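Local coordinates for sterol carrier protein 2 (Thermus thermophilus, PDB 2CX7) that probably binds and carries sterols or other lipids, as a bacterial member of the sterol carrier protein 2 family, at residues Ala72-Trp83 with Leu101-Leu112. Numbering follows the deposited sequence.
Sequences ADFVIEADLATW and LLELKKGTIAAL
Leu102 and Trp83 form the apolar centre. Methyl CD2 of Leu102 sits over one face of the indole, 3.8 Å from the centroid of the six-membered ring and 7° off its normal, a CH-pi contact. Ala78 CB lies on the same face. Leu102 also meets Ile76, whose two branches divide the work: CG2, anti to the backbone N, touches Leu102 CB, while CG1 (chi1 -58°) reaches Leu104 CD1. Leu97 of helix 93-99 packs against both Ile76 and Leu102. Further along, the Phe74 ring has Ala111 CB at its edge and Leu112 CD1 placed obliquely. A CB at Gly107 would clash with Phe74 CD2, and with the positive phi there it would also press against the preceding carbonyl O.

Between the strands, Glu77 and Glu103 exchange two backbone hydrogen bonds, N to O, each 2.8 Å. At Val75 the register slips by one residue. Val75 O takes Lys105 N at 2.8 Å and, weakly, Lys106 N, while Val75 N gives to Lys106 O at 3.1 Å.

The other sheet face, with Val75, Glu77, Glu103 and Lys106, is largely polar. The extended Lys106 chain crosses Val75 and brings NZ to Ala72 O at 2.8 Å, above the carbonyl plane. Lys105, bent at chi2 (-67°), turns NZ back to Glu103 OE1 at 2.9 Å, a salt bridge whose hydrogen bond is weak. Glu77 joins this network, though the position of its OE2 is less certain. Arg38 pairs with both glutamates, which probably offsets the repulsion between their carboxylates. An alanine in place of Glu77 would probably cost Arg38 one of its carboxylate partners and leave Lys105 with Glu103 as its remaining acidic neighbour here.

The arrangement is an antiparallel pair with a classic beta bulge, joining edge strand 103-106 to strand 74-78 in the five-stranded mixed sheet of the SCP-2 fold.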
loop_
_atom_site.group_PDB
_atom_site.type_symbol
_atom_site.label_atom_id
_atom_site.label_comp_id
_atom_site.label_asym_id
_atom_site.label_seq_id
_atom_site.Cartn_x
_atom_site.Cartn_y
_atom_site.Cartn_z
ATOM N N ALA A 72 5.468 -2.152 10.341
ATOM C CA ALA A 72 4.213 -2.815 10.006
ATOM C C ALA A 72 4.409 -4.324 9.937
ATOM O O ALA A 72 5.540 -4.809 9.897
ATOM C CB ALA A 72 3.692 -2.296 8.667
ATOM N N ASP A 73 3.303 -5.062 9.929
ATOM C CA ASP A 73 3.360 -6.512 9.831
ATOM C C ASP A 73 3.854 -6.906 8.441
ATOM O O ASP A 73 4.554 -7.898 8.272
ATOM C CB ASP A 73 1.980 -7.115 10.088
ATOM C CG ASP A 73 1.540 -6.946 11.522
ATOM O OD1 ASP A 73 2.315 -7.328 12.428
ATOM O OD2 ASP A 73 0.426 -6.435 11.744
ATOM N N PHE A 74 3.465 -6.124 7.440
ATOM C CA PHE A 74 3.905 -6.365 6.079
ATOM C C PHE A 74 4.459 -5.060 5.539
ATOM O O PHE A 74 3.871 -4.000 5.741
ATOM C CB PHE A 74 2.749 -6.840 5.196
ATOM C CG PHE A 74 2.215 -8.192 5.576
ATOM C CD1 PHE A 74 1.274 -8.323 6.592
ATOM C CD2 PHE A 74 2.666 -9.337 4.922
ATOM C CE1 PHE A 74 0.786 -9.581 6.953
ATOM C CE2 PHE A 74 2.191 -10.598 5.273
ATOM C CZ PHE A 74 1.247 -10.719 6.291
ATOM N N VAL A 75 5.598 -5.141 4.866
ATOM C CA VAL A 75 6.220 -3.964 4.290
ATOM C C VAL A 75 6.570 -4.241 2.838
ATOM O O VAL A 75 7.277 -5.207 2.531
ATOM C CB VAL A 75 7.499 -3.568 5.052
ATOM C CG1 VAL A 75 8.163 -2.377 4.377
ATOM C CG2 VAL A 75 7.146 -3.224 6.487
ATOM N N ILE A 76 6.026 -3.416 1.948
ATOM C CA ILE A 76 6.293 -3.531 0.516
ATOM C C ILE A 76 6.988 -2.237 0.116
ATOM O O ILE A 76 6.415 -1.148 0.203
ATOM C CB ILE A 76 5.016 -3.673 -0.314
ATOM C CG1 ILE A 76 4.227 -4.904 0.138
ATOM C CG2 ILE A 76 5.391 -3.800 -1.797
ATOM C CD1 ILE A 76 2.917 -5.108 -0.615
ATOM N N GLU A 77 8.224 -2.374 -0.337
ATOM C CA GLU A 77 9.057 -1.235 -0.706
ATOM C C GLU A 77 9.309 -1.151 -2.209
ATOM O O GLU A 77 9.368 -2.178 -2.896
ATOM C CB GLU A 77 10.384 -1.361 0.050
ATOM C CG GLU A 77 11.489 -0.434 -0.384
ATOM C CD GLU A 77 12.820 -0.839 0.239
ATOM O OE1 GLU A 77 12.954 -0.719 1.475
ATOM O OE2 GLU A 77 13.719 -1.296 -0.507
ATOM N N ALA A 78 9.496 0.068 -2.707
ATOM C CA ALA A 78 9.737 0.266 -4.130
ATOM C C ALA A 78 10.217 1.679 -4.413
ATOM O O ALA A 78 10.125 2.566 -3.551
ATOM C CB ALA A 78 8.451 -0.012 -4.916
ATOM N N ASP A 79 10.749 1.875 -5.617
ATOM C CA ASP A 79 11.191 3.196 -6.052
ATOM C C ASP A 79 9.911 3.996 -6.286
ATOM O O ASP A 79 8.885 3.428 -6.670
ATOM C CB ASP A 79 11.942 3.107 -7.381
ATOM C CG ASP A 79 13.403 2.748 -7.216
ATOM O OD1 ASP A 79 13.760 2.156 -6.182
ATOM O OD2 ASP A 79 14.194 3.051 -8.143
ATOM N N LEU A 80 9.969 5.306 -6.073
ATOM C CA LEU A 80 8.797 6.152 -6.280
ATOM C C LEU A 80 8.162 5.919 -7.650
ATOM O O LEU A 80 6.941 5.771 -7.760
ATOM C CB LEU A 80 9.170 7.632 -6.157
ATOM C CG LEU A 80 8.018 8.603 -6.438
ATOM C CD1 LEU A 80 6.866 8.304 -5.488
ATOM C CD2 LEU A 80 8.497 10.040 -6.308
ATOM N N ALA A 81 8.992 5.870 -8.688
ATOM C CA ALA A 81 8.499 5.680 -10.050
ATOM C C ALA A 81 7.640 4.435 -10.184
ATOM O O ALA A 81 6.621 4.443 -10.885
ATOM C CB ALA A 81 9.657 5.612 -11.026
ATOM N N THR A 82 8.056 3.362 -9.516
ATOM C CA THR A 82 7.314 2.115 -9.544
ATOM C C THR A 82 5.964 2.309 -8.879
ATOM O O THR A 82 4.931 1.913 -9.434
ATOM C CB THR A 82 8.085 1.001 -8.820
ATOM O OG1 THR A 82 9.358 0.840 -9.453
ATOM C CG2 THR A 82 7.327 -0.317 -8.897
ATOM N N TRP A 83 5.956 2.922 -7.699
ATOM C CA TRP A 83 4.690 3.156 -7.007
ATOM C C TRP A 83 3.769 4.035 -7.847
ATOM O O TRP A 83 2.560 3.817 -7.873
ATOM C CB TRP A 83 4.914 3.806 -5.636
ATOM C CG TRP A 83 5.224 2.827 -4.535
ATOM C CD1 TRP A 83 6.332 2.819 -3.729
ATOM C CD2 TRP A 83 4.421 1.722 -4.121
ATOM N NE1 TRP A 83 6.264 1.774 -2.844
ATOM C CE2 TRP A 83 5.101 1.084 -3.060
ATOM C CE3 TRP A 83 3.188 1.203 -4.543
ATOM C CZ2 TRP A 83 4.590 -0.044 -2.416
ATOM C CZ3 TRP A 83 2.682 0.077 -3.901
ATOM C CH2 TRP A 83 3.385 -0.533 -2.848
ATOM N N LEU A 101 9.709 -5.871 -8.419
ATOM C CA LEU A 101 9.620 -4.424 -8.671
ATOM C C LEU A 101 9.035 -3.822 -7.395
ATOM O O LEU A 101 9.427 -2.732 -6.961
ATOM C CB LEU A 101 8.729 -4.141 -9.888
ATOM C CG LEU A 101 9.381 -4.515 -11.222
ATOM C CD1 LEU A 101 8.371 -4.396 -12.361
ATOM C CD2 LEU A 101 10.581 -3.602 -11.460
ATOM N N LEU A 102 8.063 -4.526 -6.817
ATOM C CA LEU A 102 7.506 -4.147 -5.531
ATOM C C LEU A 102 8.204 -5.222 -4.705
ATOM O O LEU A 102 8.025 -6.411 -4.960
ATOM C CB LEU A 102 5.986 -4.345 -5.464
ATOM C CG LEU A 102 5.092 -3.397 -6.277
ATOM C CD1 LEU A 102 3.641 -3.768 -6.021
ATOM C CD2 LEU A 102 5.346 -1.940 -5.881
ATOM N N GLU A 103 9.011 -4.803 -3.743
ATOM C CA GLU A 103 9.771 -5.744 -2.937
ATOM C C GLU A 103 9.166 -5.985 -1.561
ATOM O O GLU A 103 8.962 -5.055 -0.780
ATOM C CB GLU A 103 11.224 -5.250 -2.815
ATOM C CG GLU A 103 12.089 -6.049 -1.845
ATOM C CD GLU A 103 13.570 -5.686 -1.921
ATOM O OE1 GLU A 103 13.884 -4.499 -2.142
ATOM O OE2 GLU A 103 14.423 -6.590 -1.742
ATOM N N LEU A 104 8.861 -7.242 -1.274
ATOM C CA LEU A 104 8.299 -7.578 0.027
ATOM C C LEU A 104 9.453 -7.629 1.026
ATOM O O LEU A 104 10.212 -8.601 1.078
ATOM C CB LEU A 104 7.577 -8.923 -0.037
ATOM C CG LEU A 104 6.806 -9.307 1.231
ATOM C CD1 LEU A 104 5.645 -8.329 1.445
ATOM C CD2 LEU A 104 6.282 -10.733 1.097
ATOM N N LYS A 105 9.587 -6.565 1.808
ATOM C CA LYS A 105 10.658 -6.451 2.795
ATOM C C LYS A 105 10.370 -7.144 4.124
ATOM O O LYS A 105 11.293 -7.558 4.834
ATOM C CB LYS A 105 10.958 -4.978 3.051
ATOM C CG LYS A 105 11.615 -4.264 1.881
ATOM C CD LYS A 105 13.019 -4.790 1.635
ATOM C CE LYS A 105 13.790 -3.864 0.713
ATOM N NZ LYS A 105 15.184 -4.327 0.435
ATOM N N LYS A 106 9.094 -7.251 4.469
ATOM C CA LYS A 106 8.694 -7.909 5.712
ATOM C C LYS A 106 7.397 -8.651 5.449
ATOM O O LYS A 106 6.468 -8.107 4.847
ATOM C CB LYS A 106 8.502 -6.883 6.832
ATOM C CG LYS A 106 8.180 -7.497 8.187
ATOM C CD LYS A 106 8.146 -6.420 9.256
ATOM C CE LYS A 106 7.688 -6.957 10.602
ATOM N NZ LYS A 106 7.518 -5.835 11.573
ATOM N N GLY A 107 7.343 -9.896 5.900
ATOM C CA GLY A 107 6.175 -10.721 5.668
ATOM C C GLY A 107 6.567 -11.758 4.628
ATOM O O GLY A 107 7.608 -11.627 3.976
ATOM N N THR A 108 5.750 -12.788 4.466
ATOM C CA THR A 108 6.049 -13.834 3.499
ATOM C C THR A 108 4.962 -13.977 2.452
ATOM O O THR A 108 3.790 -13.706 2.714
ATOM C CB THR A 108 6.207 -15.214 4.176
ATOM O OG1 THR A 108 4.943 -15.635 4.701
ATOM C CG2 THR A 108 7.217 -15.148 5.296
ATOM N N ILE A 109 5.363 -14.418 1.266
ATOM C CA ILE A 109 4.435 -14.645 0.170
ATOM C C ILE A 109 3.396 -15.666 0.613
ATOM O O ILE A 109 2.211 -15.533 0.320
ATOM C CB ILE A 109 5.163 -15.206 -1.070
ATOM C CG1 ILE A 109 6.207 -14.204 -1.560
ATOM C CG2 ILE A 109 4.159 -15.519 -2.165
ATOM C CD1 ILE A 109 7.117 -14.750 -2.642
ATOM N N ALA A 110 3.847 -16.698 1.319
ATOM C CA ALA A 110 2.939 -17.732 1.794
ATOM C C ALA A 110 1.796 -17.115 2.597
ATOM O O ALA A 110 0.645 -17.527 2.470
ATOM C CB ALA A 110 3.694 -18.738 2.645
ATOM N N ALA A 111 2.112 -16.119 3.418
ATOM C CA ALA A 111 1.091 -15.473 4.233
ATOM C C ALA A 111 0.232 -14.492 3.438
ATOM O O ALA A 111 -0.948 -14.292 3.748
ATOM C CB ALA A 111 1.745 -14.758 5.413
ATOM N N LEU A 112 0.814 -13.905 2.398
ATOM C CA LEU A 112 0.114 -12.920 1.580
ATOM C C LEU A 112 -0.638 -13.491 0.380
ATOM O O LEU A 112 -1.661 -12.942 -0.035
ATOM C CB LEU A 112 1.119 -11.876 1.093
ATOM C CG LEU A 112 0.587 -10.543 0.572
ATOM C CD1 LEU A 112 -0.068 -9.788 1.712
ATOM C CD2 LEU A 112 1.744 -9.723 0.007
HETATM O O HOH W 1 8.514 -2.754 10.339
HETATM O O HOH W 2 16.915 -2.156 -0.710
HETATM O O HOH W 3 10.785 -0.378 -7.626
#